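Local coordinates for protein alkaline phosphatase (Antarctic bacterium, PDB 2W5V) that probably hydrolyses phosphate monoesters at alkaline pH, using bound zinc and magnesium ions, as alkaline phosphatases do, at residues 33-38 and 244-249; 61-66 and 279-284; 169-174 and 212-217; 221-226 and 271-276; 307-312 and 326-331. The protein carries 1 engineered substitution. All blocks are in the same frame, centred on the assembly; numbering follows the deposited sequence.

Contact 1. Residues 33-38 and 244-249; sequences TPKNVI and KDNSAF
The side-chain amide of N36 lies flat over one face of the F249 ring, the two planes only 10° apart, and N36 CB makes a CH-pi contact 3.8 Å from the ring centroid. At the edge of the same ring, near its plane, I38 CG1 comes to 3.8 Å from F249 CE1. The ring comes to lie under the amide with CG of F249 between its own backbone N and carbonyl carbon (chi1 65°). Helix 230-242 adds I239 and L242 to the surroundings of F249.

The stacked amide is held by both of its polar atoms. OD1 of N36 accepts the backbone N-H of F249 at 3.0 Å from N, and also a proton from a water that reaches S247 O; ND2 is bonded to T294 OG1 on strand 294-299. One residue on, V37 N reaches F249 O at 3.1 Å in a nearly straight bond (164°), which starts the pairing of parallel strands 36-42 and 249-255 in the central sheet. Nearer the surface, extended K35 packs its CG on A248 CB at 3.6 Å and sends NZ to N246 O at 3.0 Å, arriving above the carbonyl plane.

Where the strands begin to pair, then, a side-chain carbonyl does the work of a main-chain acceptor, and the buried N-H of F249 is satisfied by the very group that covers its ring.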
# COMPACT_ATOMS: atom_id res chain seq x y z
N THR B 33 -11.39 -17.03 17.39
CA THR B 33 -10.06 -17.54 17.65
C THR B 33 -9.65 -18.59 16.61
O THR B 33 -10.30 -19.63 16.50
CB THR B 33 -10.00 -18.17 19.05
OG1 THR B 33 -10.36 -17.17 20.02
CG2 THR B 33 -8.60 -18.69 19.36
N PRO B 34 -8.59 -18.31 15.84
CA PRO B 34 -8.14 -19.30 14.85
C PRO B 34 -7.47 -20.48 15.52
O PRO B 34 -6.73 -20.28 16.49
CB PRO B 34 -7.09 -18.54 14.03
CG PRO B 34 -6.82 -17.26 14.77
CD PRO B 34 -7.64 -17.20 16.01
N LYS B 35 -7.70 -21.68 15.01
CA LYS B 35 -6.99 -22.86 15.47
C LYS B 35 -5.63 -22.95 14.79
O LYS B 35 -4.61 -23.27 15.43
CB LYS B 35 -7.81 -24.11 15.17
CG LYS B 35 -7.07 -25.43 15.40
CD LYS B 35 -7.99 -26.62 15.11
CE LYS B 35 -7.32 -27.95 15.42
NZ LYS B 35 -8.28 -29.08 15.39
N ASN B 36 -5.61 -22.65 13.50
CA ASN B 36 -4.41 -22.72 12.67
C ASN B 36 -4.00 -21.35 12.15
O ASN B 36 -4.83 -20.46 12.00
CB ASN B 36 -4.66 -23.63 11.47
CG ASN B 36 -5.29 -24.95 11.85
OD1 ASN B 36 -4.73 -25.70 12.65
ND2 ASN B 36 -6.44 -25.26 11.27
N VAL B 37 -2.72 -21.21 11.84
CA VAL B 37 -2.20 -19.97 11.26
C VAL B 37 -1.26 -20.30 10.10
O VAL B 37 -0.39 -21.16 10.22
CB VAL B 37 -1.42 -19.16 12.29
CG1 VAL B 37 -0.87 -17.89 11.64
CG2 VAL B 37 -2.30 -18.80 13.47
N ILE B 38 -1.48 -19.65 8.97
CA ILE B 38 -0.55 -19.73 7.85
C ILE B 38 -0.02 -18.33 7.57
O ILE B 38 -0.80 -17.42 7.30
CB ILE B 38 -1.24 -20.28 6.59
CG1 ILE B 38 -1.81 -21.68 6.86
CG2 ILE B 38 -0.26 -20.29 5.43
CD1 ILE B 38 -2.79 -22.15 5.79
N LYS B 244 -2.47 -33.74 10.55
CA LYS B 244 -2.67 -35.13 10.97
C LYS B 244 -3.23 -35.17 12.38
O LYS B 244 -2.85 -34.36 13.24
CB LYS B 244 -1.35 -35.89 10.96
CG LYS B 244 -0.94 -36.44 9.62
CD LYS B 244 0.55 -36.80 9.62
CE LYS B 244 0.91 -37.70 10.78
NZ LYS B 244 2.37 -38.02 10.78
N ASP B 245 -4.12 -36.13 12.63
CA ASP B 245 -4.61 -36.39 13.98
C ASP B 245 -5.32 -35.18 14.57
O ASP B 245 -5.29 -34.97 15.79
CB ASP B 245 -3.45 -36.81 14.89
CG ASP B 245 -2.69 -38.02 14.36
OD1 ASP B 245 -1.47 -38.11 14.61
OD2 ASP B 245 -3.32 -38.87 13.70
N ASN B 246 -5.94 -34.39 13.70
CA ASN B 246 -6.74 -33.24 14.12
C ASN B 246 -5.91 -32.20 14.87
O ASN B 246 -6.43 -31.45 15.71
CB ASN B 246 -7.91 -33.70 14.99
CG ASN B 246 -9.09 -32.74 14.93
OD1 ASN B 246 -9.43 -32.23 13.86
ND2 ASN B 246 -9.71 -32.49 16.07
N SER B 247 -4.62 -32.15 14.57
CA SER B 247 -3.69 -31.26 15.25
C SER B 247 -3.80 -29.84 14.70
O SER B 247 -4.08 -29.65 13.53
CB SER B 247 -2.27 -31.78 15.06
OG SER B 247 -1.32 -30.90 15.63
N ALA B 248 -3.59 -28.85 15.55
CA ALA B 248 -3.50 -27.48 15.07
C ALA B 248 -2.10 -27.26 14.50
O ALA B 248 -1.17 -27.99 14.83
CB ALA B 248 -3.77 -26.51 16.19
N PHE B 249 -1.95 -26.26 13.64
CA PHE B 249 -0.66 -26.04 13.01
C PHE B 249 -0.33 -24.57 12.76
O PHE B 249 -1.21 -23.72 12.70
CB PHE B 249 -0.56 -26.83 11.70
CG PHE B 249 -1.53 -26.39 10.62
CD1 PHE B 249 -1.24 -25.29 9.81
CD2 PHE B 249 -2.71 -27.09 10.39
CE1 PHE B 249 -2.12 -24.88 8.81
CE2 PHE B 249 -3.59 -26.69 9.38
CZ PHE B 249 -3.29 -25.59 8.60
O HOH W 1 -5.98 -28.35 11.96

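Contact 2. Residues 61-66 and 279-284; sequences PNYTQF and DAIGTA
I281 lays its CD1 over one face of the Y63 ring, 3.8 Å from the centroid and offset toward the rim, in a CH-pi contact. Its other branch serves a second aromatic: with CG1 beside the backbone N (chi1 -66°), CG2 is turned to the edge of F66, 3.8 Å from F66 CE1. The same methyl meets N62 CB at 3.9 Å.

N62 lies against the bare backbone of the helix, its ND2 3.4 Å from G282 CA; a CB on G282 would collide with ND2. That nitrogen donates to a water at 2.8 Å that bonds D279 OD1, an oxygen in a salt bridge with K57. A second water joins Q65 NE2 to G282 O. Cut back to an alanine, N62 would no longer cover G282 CA, and the water on D279 OD1 would probably lose its ND2 donor.

The 3-10 segment 62-65, on the way from helix 47-52 to strand 68-73, rests on helix 267-291, whose D278 carboxylate accepts the backbone N-H groups of N62 and Y63, one on each oxygen. On the sheet side, F66 and I281 reach V298 of strand 294-299, both rings meet F345 of strand 342-347, and I357 of the second subunit packs on Y63.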
# COMPACT_ATOMS: atom_id res chain seq x y z
N PRO B 61 -5.94 -11.84 -9.43
CA PRO B 61 -5.03 -12.24 -8.36
C PRO B 61 -5.78 -12.70 -7.12
O PRO B 61 -6.84 -12.16 -6.81
CB PRO B 61 -4.27 -10.95 -8.03
CG PRO B 61 -4.46 -10.07 -9.20
CD PRO B 61 -5.78 -10.42 -9.79
N ASN B 62 -5.22 -13.66 -6.40
CA ASN B 62 -5.82 -14.11 -5.16
C ASN B 62 -5.79 -13.02 -4.09
O ASN B 62 -6.57 -13.04 -3.14
CB ASN B 62 -5.16 -15.42 -4.70
CG ASN B 62 -5.52 -16.58 -5.60
OD1 ASN B 62 -6.70 -16.92 -5.73
ND2 ASN B 62 -4.52 -17.18 -6.23
N TYR B 63 -4.90 -12.05 -4.26
CA TYR B 63 -4.94 -10.87 -3.40
C TYR B 63 -6.36 -10.30 -3.26
O TYR B 63 -6.72 -9.80 -2.20
CB TYR B 63 -4.00 -9.77 -3.93
CG TYR B 63 -2.54 -9.99 -3.63
CD1 TYR B 63 -1.66 -10.38 -4.63
CD2 TYR B 63 -2.04 -9.81 -2.35
CE1 TYR B 63 -0.31 -10.59 -4.35
CE2 TYR B 63 -0.70 -10.01 -2.06
CZ TYR B 63 0.17 -10.40 -3.06
OH TYR B 63 1.51 -10.60 -2.78
N THR B 64 -7.16 -10.36 -4.32
CA THR B 64 -8.47 -9.70 -4.30
C THR B 64 -9.47 -10.36 -3.34
O THR B 64 -10.53 -9.81 -3.06
CB THR B 64 -9.13 -9.62 -5.69
OG1 THR B 64 -9.33 -10.94 -6.20
CG2 THR B 64 -8.25 -8.83 -6.64
N GLN B 65 -9.14 -11.55 -2.84
CA GLN B 65 -9.99 -12.22 -1.86
C GLN B 65 -9.94 -11.54 -0.49
O GLN B 65 -10.82 -11.78 0.34
CB GLN B 65 -9.60 -13.69 -1.72
CG GLN B 65 -9.80 -14.52 -2.97
CD GLN B 65 -9.56 -16.00 -2.74
OE1 GLN B 65 -10.16 -16.61 -1.85
NE2 GLN B 65 -8.67 -16.58 -3.53
N PHE B 66 -8.93 -10.72 -0.24
CA PHE B 66 -8.75 -10.13 1.09
C PHE B 66 -9.58 -8.88 1.31
O PHE B 66 -9.70 -8.04 0.42
CB PHE B 66 -7.28 -9.80 1.37
CG PHE B 66 -6.40 -11.01 1.56
CD1 PHE B 66 -5.59 -11.47 0.53
CD2 PHE B 66 -6.37 -11.67 2.78
CE1 PHE B 66 -4.78 -12.57 0.72
CE2 PHE B 66 -5.56 -12.77 2.97
CZ PHE B 66 -4.77 -13.22 1.94
N ASP B 279 -0.17 -17.63 -6.45
CA ASP B 279 -0.72 -18.99 -6.52
C ASP B 279 -0.74 -19.65 -5.14
O ASP B 279 -1.73 -20.27 -4.76
CB ASP B 279 0.08 -19.85 -7.51
CG ASP B 279 -0.31 -19.58 -8.97
OD1 ASP B 279 -1.31 -18.88 -9.21
OD2 ASP B 279 0.39 -20.09 -9.87
N ALA B 280 0.36 -19.52 -4.41
CA ALA B 280 0.45 -20.06 -3.05
C ALA B 280 -0.61 -19.43 -2.15
O ALA B 280 -1.19 -20.11 -1.31
CB ALA B 280 1.83 -19.83 -2.47
N ILE B 281 -0.85 -18.14 -2.32
CA ILE B 281 -1.91 -17.48 -1.57
C ILE B 281 -3.25 -18.17 -1.83
O ILE B 281 -4.01 -18.44 -0.90
CB ILE B 281 -2.04 -15.98 -1.93
CG1 ILE B 281 -0.79 -15.21 -1.49
CG2 ILE B 281 -3.28 -15.39 -1.28
CD1 ILE B 281 -0.82 -13.73 -1.89
N GLY B 282 -3.54 -18.46 -3.10
CA GLY B 282 -4.77 -19.14 -3.47
C GLY B 282 -4.89 -20.50 -2.81
O GLY B 282 -5.97 -20.92 -2.39
N THR B 283 -3.77 -21.20 -2.71
CA THR B 283 -3.74 -22.50 -2.05
C THR B 283 -4.10 -22.38 -0.57
O THR B 283 -4.95 -23.11 -0.06
CB THR B 283 -2.35 -23.14 -2.18
OG1 THR B 283 -2.04 -23.33 -3.56
CG2 THR B 283 -2.31 -24.47 -1.45
N ALA B 284 -3.46 -21.45 0.12
CA ALA B 284 -3.72 -21.26 1.54
C ALA B 284 -5.18 -20.87 1.75
O ALA B 284 -5.85 -21.41 2.63
CB ALA B 284 -2.81 -20.20 2.11
O HOH W 2 -4.42 -19.12 -8.25
O HOH W 3 -8.32 -19.77 -3.33

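Contact 3. Residues 169-174 and 212-217; sequences GGLNYF and GFLLAD
L214, D217 and L171 bury the most surface here, and each meets the opposite backbone or side chains in its own way. L214, on strand 210-214, divides its two methyls. CD1 sits over one face of the F174 ring, 4.2 Å from the centroid and offset toward the rim, and also touches L171 CD1 at 3.9 Å; CD2 lies against the carbonyl of G169, 3.6 Å from its O. The leucine crosses the phenylalanine at about a right angle, and CD2 as well as CD1 comes near the ring.

D217 contributes through both backbone and side chain. Its O accepts the N-H of N172 on a lone pair, N to O 2.9 Å and nearly straight at 164°. Its CB rests on the N172 amide, 3.5 Å from OD1, while a water spans N172 OD1 and the carboxylate, the latter bond weak. The other end of that amide, ND2, is bonded to E218.

L171 donates its own N-H to A216 O at 2.9 Å, within the carbonyl plane, and G170 N adds a weak bond to the same oxygen. With chi1 near -174°, L171 carries its branch away from its own N, and CD1 comes against L214. The positive phi of G170, 99°, would jam a side chain against the preceding carbonyl.

Together the two segments tie together the chain that runs on from neighbouring parallel strands 165-169 and 210-214 and set short helix 172-175 beside them; F174 continues from there onto A155 of helix 151-158 and L187 of helix 183-188.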
# COMPACT_ATOMS: atom_id res chain seq x y z
N GLY B 169 15.50 -25.38 -0.53
CA GLY B 169 16.82 -25.76 -1.02
C GLY B 169 17.81 -25.81 0.13
O GLY B 169 17.41 -25.86 1.30
N GLY B 170 19.10 -25.82 -0.19
CA GLY B 170 20.15 -25.73 0.81
C GLY B 170 20.80 -27.03 1.23
O GLY B 170 21.40 -27.11 2.30
N LEU B 171 20.71 -28.06 0.39
CA LEU B 171 21.34 -29.34 0.71
C LEU B 171 22.83 -29.17 1.04
O LEU B 171 23.39 -29.89 1.86
CB LEU B 171 21.16 -30.34 -0.43
CG LEU B 171 21.64 -31.77 -0.16
CD1 LEU B 171 20.97 -32.35 1.08
CD2 LEU B 171 21.37 -32.65 -1.37
N ASN B 172 23.47 -28.21 0.38
CA ASN B 172 24.88 -27.93 0.61
C ASN B 172 25.22 -27.67 2.07
O ASN B 172 26.27 -28.10 2.56
CB ASN B 172 25.34 -26.74 -0.24
CG ASN B 172 25.67 -27.13 -1.68
OD1 ASN B 172 25.73 -28.31 -2.01
ND2 ASN B 172 25.89 -26.13 -2.53
N TYR B 173 24.35 -26.95 2.77
CA TYR B 173 24.63 -26.56 4.16
C TYR B 173 24.50 -27.73 5.15
O TYR B 173 24.90 -27.62 6.31
CB TYR B 173 23.75 -25.37 4.55
CG TYR B 173 23.97 -24.22 3.59
CD1 TYR B 173 23.12 -24.02 2.51
CD2 TYR B 173 25.07 -23.38 3.73
CE1 TYR B 173 23.35 -22.99 1.61
CE2 TYR B 173 25.30 -22.35 2.84
CZ TYR B 173 24.44 -22.16 1.78
OH TYR B 173 24.67 -21.13 0.90
N PHE B 174 23.97 -28.84 4.66
CA PHE B 174 23.83 -30.05 5.46
C PHE B 174 24.84 -31.16 5.10
O PHE B 174 25.22 -31.96 5.96
CB PHE B 174 22.41 -30.59 5.35
CG PHE B 174 21.37 -29.70 5.96
CD1 PHE B 174 20.92 -29.92 7.25
CD2 PHE B 174 20.84 -28.64 5.24
CE1 PHE B 174 19.96 -29.09 7.82
CE2 PHE B 174 19.88 -27.81 5.80
CZ PHE B 174 19.44 -28.04 7.09
N GLY B 212 11.32 -33.65 6.08
CA GLY B 212 12.14 -32.58 5.53
C GLY B 212 12.45 -32.81 4.06
O GLY B 212 12.86 -33.90 3.67
N PHE B 213 12.24 -31.78 3.25
CA PHE B 213 12.57 -31.84 1.82
C PHE B 213 13.70 -30.87 1.50
O PHE B 213 13.54 -29.65 1.65
CB PHE B 213 11.35 -31.49 0.97
CG PHE B 213 10.25 -32.52 1.01
CD1 PHE B 213 10.23 -33.57 0.10
CD2 PHE B 213 9.21 -32.41 1.92
CE1 PHE B 213 9.20 -34.51 0.11
CE2 PHE B 213 8.18 -33.35 1.95
CZ PHE B 213 8.18 -34.40 1.04
N LEU B 214 14.83 -31.40 1.06
CA LEU B 214 15.97 -30.59 0.63
C LEU B 214 16.21 -30.82 -0.85
O LEU B 214 16.96 -31.72 -1.23
CB LEU B 214 17.23 -30.94 1.46
CG LEU B 214 17.19 -30.52 2.93
CD1 LEU B 214 18.30 -31.20 3.74
CD2 LEU B 214 17.27 -28.99 3.06
N LEU B 215 15.57 -30.00 -1.69
CA LEU B 215 15.41 -30.32 -3.11
C LEU B 215 16.34 -29.58 -4.07
O LEU B 215 16.14 -29.60 -5.28
CB LEU B 215 13.95 -30.10 -3.52
CG LEU B 215 12.93 -30.89 -2.69
CD1 LEU B 215 11.52 -30.60 -3.16
CD2 LEU B 215 13.25 -32.39 -2.75
N ALA B 216 17.37 -28.95 -3.52
CA ALA B 216 18.36 -28.24 -4.32
C ALA B 216 19.60 -28.06 -3.47
O ALA B 216 19.52 -28.05 -2.25
CB ALA B 216 17.82 -26.89 -4.78
N ASP B 217 20.75 -27.93 -4.12
CA ASP B 217 22.01 -27.75 -3.40
C ASP B 217 22.02 -26.39 -2.72
O ASP B 217 22.42 -26.27 -1.56
CB ASP B 217 23.21 -27.87 -4.34
CG ASP B 217 23.37 -29.28 -4.90
OD1 ASP B 217 22.69 -30.21 -4.40
OD2 ASP B 217 24.18 -29.46 -5.83
O HOH W 4 24.27 -30.38 -2.13

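Contact 4. Residues 221-226 and 271-276; sequences PTMEKG and ISEIND
M223 gives its backbone N-H to OE2 of E273, the hydrogen bond that joins the two segments directly: N to OE2 is 2.9 Å, the angle at hydrogen is 179°, and the oxygen uses its syn lone pair. A water strengthens the same junction. It accepts from E224 N and donates both to E273 OE2, at 2.7 Å, and to S272 OG, itself hydrogen-bonded to the backbone oxygens of S268 and Y269.

Salt bridges add to this. E273 OE1 and D276 OD2 both form salt bridges with NH2 of R227, just beyond the 221-226 segment, so one carboxylate takes a backbone amide on one oxygen and a guanidinium on the other. Were E273 shortened to an alanine, the M223 N-H would probably lose this straight acceptor and R227 one acidic partner.

In the fold, this fastens the loop between strand 210-214 and helix 230-242 to the flank of the long helix 267-291. The loop closes on itself through successive turns, K225 N bonding T222 O and G226 N bonding M223 O.

Packing falls largely to M223. Bent at both chi2 (-55°) and chi3 (-65°), its side chain runs along the helix surface, CG 3.7 Å from S272 O, and lays SD across D276, 3.6 Å from CG of that carboxylate. E224 turns its CG to within 3.8 Å of S272 OG and carries OE2 on to a hydrogen bond with S268 OG; S268 and N266 are ligands of a bound magnesium ion, about 5 Å from the E224 side chain.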
# COMPACT_ATOMS: atom_id res chain seq x y z
N PRO B 221 15.26 -23.76 -8.18
CA PRO B 221 15.29 -23.12 -9.51
C PRO B 221 14.37 -21.91 -9.54
O PRO B 221 13.43 -21.84 -8.76
CB PRO B 221 14.75 -24.22 -10.43
CG PRO B 221 15.07 -25.50 -9.71
CD PRO B 221 14.93 -25.19 -8.26
N THR B 222 14.64 -20.95 -10.43
CA THR B 222 13.68 -19.86 -10.65
C THR B 222 12.46 -20.43 -11.35
O THR B 222 12.51 -21.55 -11.88
CB THR B 222 14.26 -18.71 -11.50
OG1 THR B 222 14.62 -19.20 -12.81
CG2 THR B 222 15.49 -18.11 -10.82
N MET B 223 11.37 -19.68 -11.37
CA MET B 223 10.19 -20.08 -12.13
C MET B 223 10.56 -20.19 -13.61
O MET B 223 10.14 -21.12 -14.30
CB MET B 223 9.06 -19.06 -11.97
CG MET B 223 8.40 -19.04 -10.59
SD MET B 223 7.76 -20.67 -10.11
CE MET B 223 6.47 -20.92 -11.33
N GLU B 224 11.37 -19.25 -14.08
CA GLU B 224 11.74 -19.20 -15.49
C GLU B 224 12.62 -20.40 -15.86
O GLU B 224 12.78 -20.72 -17.04
CB GLU B 224 12.43 -17.88 -15.84
CG GLU B 224 11.48 -16.67 -15.84
CD GLU B 224 12.18 -15.35 -16.18
OE1 GLU B 224 13.38 -15.22 -15.92
OE2 GLU B 224 11.51 -14.44 -16.71
N LYS B 225 13.19 -21.06 -14.86
CA LYS B 225 13.99 -22.25 -15.09
C LYS B 225 13.22 -23.52 -14.75
O LYS B 225 13.81 -24.59 -14.63
CB LYS B 225 15.29 -22.19 -14.30
CG LYS B 225 16.31 -21.21 -14.83
CD LYS B 225 16.99 -21.75 -16.08
CE LYS B 225 18.05 -20.79 -16.59
NZ LYS B 225 18.70 -21.30 -17.84
N GLY B 226 11.91 -23.39 -14.57
CA GLY B 226 11.04 -24.55 -14.43
C GLY B 226 10.81 -25.08 -13.03
O GLY B 226 10.65 -26.28 -12.85
N ILE B 271 8.36 -10.53 -11.68
CA ILE B 271 6.96 -10.78 -11.99
C ILE B 271 6.58 -12.26 -11.92
O ILE B 271 5.55 -12.63 -11.34
CB ILE B 271 6.58 -10.19 -13.36
CG1 ILE B 271 6.54 -8.67 -13.28
CG2 ILE B 271 5.23 -10.72 -13.81
CD1 ILE B 271 6.39 -7.99 -14.62
N SER B 272 7.41 -13.12 -12.50
CA SER B 272 7.11 -14.55 -12.48
C SER B 272 7.15 -15.09 -11.05
O SER B 272 6.37 -15.98 -10.69
CB SER B 272 8.04 -15.34 -13.41
OG SER B 272 9.40 -15.15 -13.08
N GLU B 273 8.05 -14.56 -10.23
CA GLU B 273 8.16 -15.05 -8.86
C GLU B 273 6.95 -14.62 -8.02
O GLU B 273 6.43 -15.41 -7.23
CB GLU B 273 9.47 -14.60 -8.21
CG GLU B 273 10.75 -15.15 -8.87
CD GLU B 273 10.86 -16.68 -8.84
OE1 GLU B 273 10.51 -17.28 -7.81
OE2 GLU B 273 11.31 -17.27 -9.84
N ILE B 274 6.49 -13.39 -8.18
CA ILE B 274 5.36 -12.96 -7.37
C ILE B 274 4.05 -13.56 -7.88
O ILE B 274 3.13 -13.79 -7.11
CB ILE B 274 5.26 -11.43 -7.20
CG1 ILE B 274 4.25 -11.09 -6.09
CG2 ILE B 274 4.89 -10.76 -8.50
CD1 ILE B 274 4.23 -9.64 -5.68
N ASN B 275 3.97 -13.82 -9.19
CA ASN B 275 2.83 -14.56 -9.73
C ASN B 275 2.72 -15.94 -9.08
O ASN B 275 1.62 -16.40 -8.77
CB ASN B 275 2.92 -14.67 -11.25
CG ASN B 275 2.42 -13.42 -11.97
OD1 ASN B 275 1.90 -12.50 -11.34
ND2 ASN B 275 2.56 -13.40 -13.29
N ASP B 276 3.86 -16.61 -8.90
CA ASP B 276 3.90 -17.91 -8.23
C ASP B 276 3.45 -17.78 -6.77
O ASP B 276 2.68 -18.60 -6.27
CB ASP B 276 5.32 -18.49 -8.30
CG ASP B 276 5.45 -19.80 -7.54
OD1 ASP B 276 4.74 -20.77 -7.90
OD2 ASP B 276 6.26 -19.87 -6.59
O HOH W 5 11.63 -16.67 -12.49

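Contact 5. Residues 307-312 and 326-331; sequences FTLAAK and TEIGPT
L309, which touches I328 CG2 with its CD2 at 3.9 Å, is the centre of an inverse gamma turn set in the middle of an antiparallel pairing. The turn draws A310 N back to T308 O in a weak bond, where a regular ladder would send it across to G329 O. G329 O accepts instead from a water at 2.7 Å, which also donates to A311 O.

Before and after the interruption the register is the same. T308 and T331 form a hydrogen-bonded pair, T308 N to T331 O 2.9 Å and T331 N to T308 O 3.0 Å. A311 faces I328 in a non-hydrogen-bonded pair, set between G329 N to A310 O at 2.7 Å and K312 N to E327 O. The first of these donors is tilted 29° from its carbonyl plane and the second stands above its own. A CB on G329 would be tight against K312 CA.

The side chains fill in around this frame. F307 and P330 lie side by side, F307 CE1 3.7 Å from P330 CB. With chi1 of 56°, T331 OG1 is placed beside T308 CB, its rotation restrained by a hydrogen bond with OG of S333 of the second subunit. K312, bent at chi2, lays CD 3.7 Å from I328 O.

L309 and T326 also take part in backbone hydrogen bonds with that subunit, against which A310 and I328 pack. The arrangement is an irregular antiparallel pairing at the foot of the hairpin of strands 311-315 and 321-324, set off from it by a corner at 326-327 and lying at the dimer interface.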
# COMPACT_ATOMS: atom_id res chain seq x y z
N PHE B 307 10.77 -0.90 -7.53
CA PHE B 307 9.97 -1.37 -8.66
C PHE B 307 8.78 -0.43 -8.89
O PHE B 307 8.06 -0.07 -7.95
CB PHE B 307 9.50 -2.81 -8.38
CG PHE B 307 8.65 -3.43 -9.47
CD1 PHE B 307 9.22 -3.93 -10.64
CD2 PHE B 307 7.28 -3.58 -9.28
CE1 PHE B 307 8.44 -4.52 -11.62
CE2 PHE B 307 6.49 -4.17 -10.26
CZ PHE B 307 7.07 -4.65 -11.43
N THR B 308 8.58 -0.04 -10.14
CA THR B 308 7.56 0.95 -10.48
C THR B 308 6.84 0.57 -11.78
O THR B 308 7.48 0.20 -12.77
CB THR B 308 8.19 2.33 -10.61
OG1 THR B 308 8.75 2.70 -9.34
CG2 THR B 308 7.16 3.37 -11.02
N LEU B 309 5.51 0.64 -11.77
CA LEU B 309 4.70 0.33 -12.95
C LEU B 309 4.55 1.58 -13.83
O LEU B 309 3.44 2.11 -14.01
CB LEU B 309 3.33 -0.24 -12.54
CG LEU B 309 3.42 -1.57 -11.79
CD1 LEU B 309 2.04 -2.03 -11.33
CD2 LEU B 309 4.06 -2.63 -12.68
N ALA B 310 5.67 2.04 -14.36
CA ALA B 310 5.72 3.27 -15.15
C ALA B 310 5.09 3.07 -16.51
O ALA B 310 4.91 1.94 -16.98
CB ALA B 310 7.18 3.74 -15.31
N ALA B 311 4.77 4.19 -17.16
CA ALA B 311 4.30 4.16 -18.53
C ALA B 311 5.37 3.60 -19.44
O ALA B 311 6.56 3.91 -19.29
CB ALA B 311 3.93 5.56 -18.98
N LYS B 312 4.95 2.78 -20.39
CA LYS B 312 5.83 2.27 -21.43
C LYS B 312 6.49 3.43 -22.17
O LYS B 312 5.87 4.47 -22.37
CB LYS B 312 5.02 1.44 -22.42
CG LYS B 312 5.84 0.62 -23.40
CD LYS B 312 6.36 -0.65 -22.74
CE LYS B 312 7.28 -1.42 -23.68
NZ LYS B 312 6.66 -1.61 -25.02
N THR B 326 -0.74 4.17 -22.32
CA THR B 326 -1.62 3.04 -22.61
C THR B 326 -1.11 1.75 -21.98
O THR B 326 -1.90 0.94 -21.53
CB THR B 326 -1.82 2.80 -24.12
OG1 THR B 326 -0.54 2.69 -24.75
CG2 THR B 326 -2.60 3.95 -24.73
N GLU B 327 0.21 1.58 -21.95
CA GLU B 327 0.82 0.35 -21.43
C GLU B 327 1.88 0.64 -20.38
O GLU B 327 2.34 1.77 -20.22
CB GLU B 327 1.51 -0.44 -22.55
CG GLU B 327 0.63 -0.83 -23.71
CD GLU B 327 1.39 -1.69 -24.71
OE1 GLU B 327 1.32 -1.41 -25.92
OE2 GLU B 327 2.09 -2.63 -24.27
N ILE B 328 2.30 -0.43 -19.70
CA ILE B 328 3.25 -0.34 -18.61
C ILE B 328 4.64 -0.85 -19.00
O ILE B 328 4.77 -1.90 -19.63
CB ILE B 328 2.76 -1.16 -17.40
CG1 ILE B 328 1.53 -0.50 -16.77
CG2 ILE B 328 3.87 -1.31 -16.37
CD1 ILE B 328 0.77 -1.42 -15.81
N GLY B 329 5.67 -0.08 -18.63
CA GLY B 329 7.05 -0.53 -18.74
C GLY B 329 7.73 -0.43 -17.38
O GLY B 329 8.12 0.67 -16.96
N PRO B 330 7.86 -1.56 -16.67
CA PRO B 330 8.42 -1.54 -15.31
C PRO B 330 9.81 -0.89 -15.25
O PRO B 330 10.63 -1.12 -16.14
CB PRO B 330 8.52 -3.02 -14.95
CG PRO B 330 7.46 -3.67 -15.77
CD PRO B 330 7.44 -2.91 -17.08
N THR B 331 10.04 -0.06 -14.24
CA THR B 331 11.33 0.57 -14.01
C THR B 331 11.78 0.32 -12.57
O THR B 331 10.99 -0.11 -11.72
CB THR B 331 11.28 2.10 -14.25
OG1 THR B 331 10.26 2.69 -13.42
CG2 THR B 331 10.96 2.41 -15.71
O HOH W 6 9.04 2.64 -18.52

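How the contacts relate
All five contacts are partly buried; their centres lie from about 14 Å (contact 2) to about 26 Å (contact 5) from the chain centre, yet contact 5 buries six of its eleven touching residues and contact 4 two of six. Contacts 1 and 3 belong to the large sheet, and both rely on backbone bonds; contacts 2 and 4 share helix 267-291, one chiefly by apolar packing on aromatic rings, the other by carboxylates, with bridging waters in both. They touch where Y63 OH meets I274 CD1, as contact 1 meets contact 2 through I38 CD1 and A284 CB. Contact 5 is a short, interrupted antiparallel pairing apart from the main sheet, and like contact 2 it reaches the second subunit.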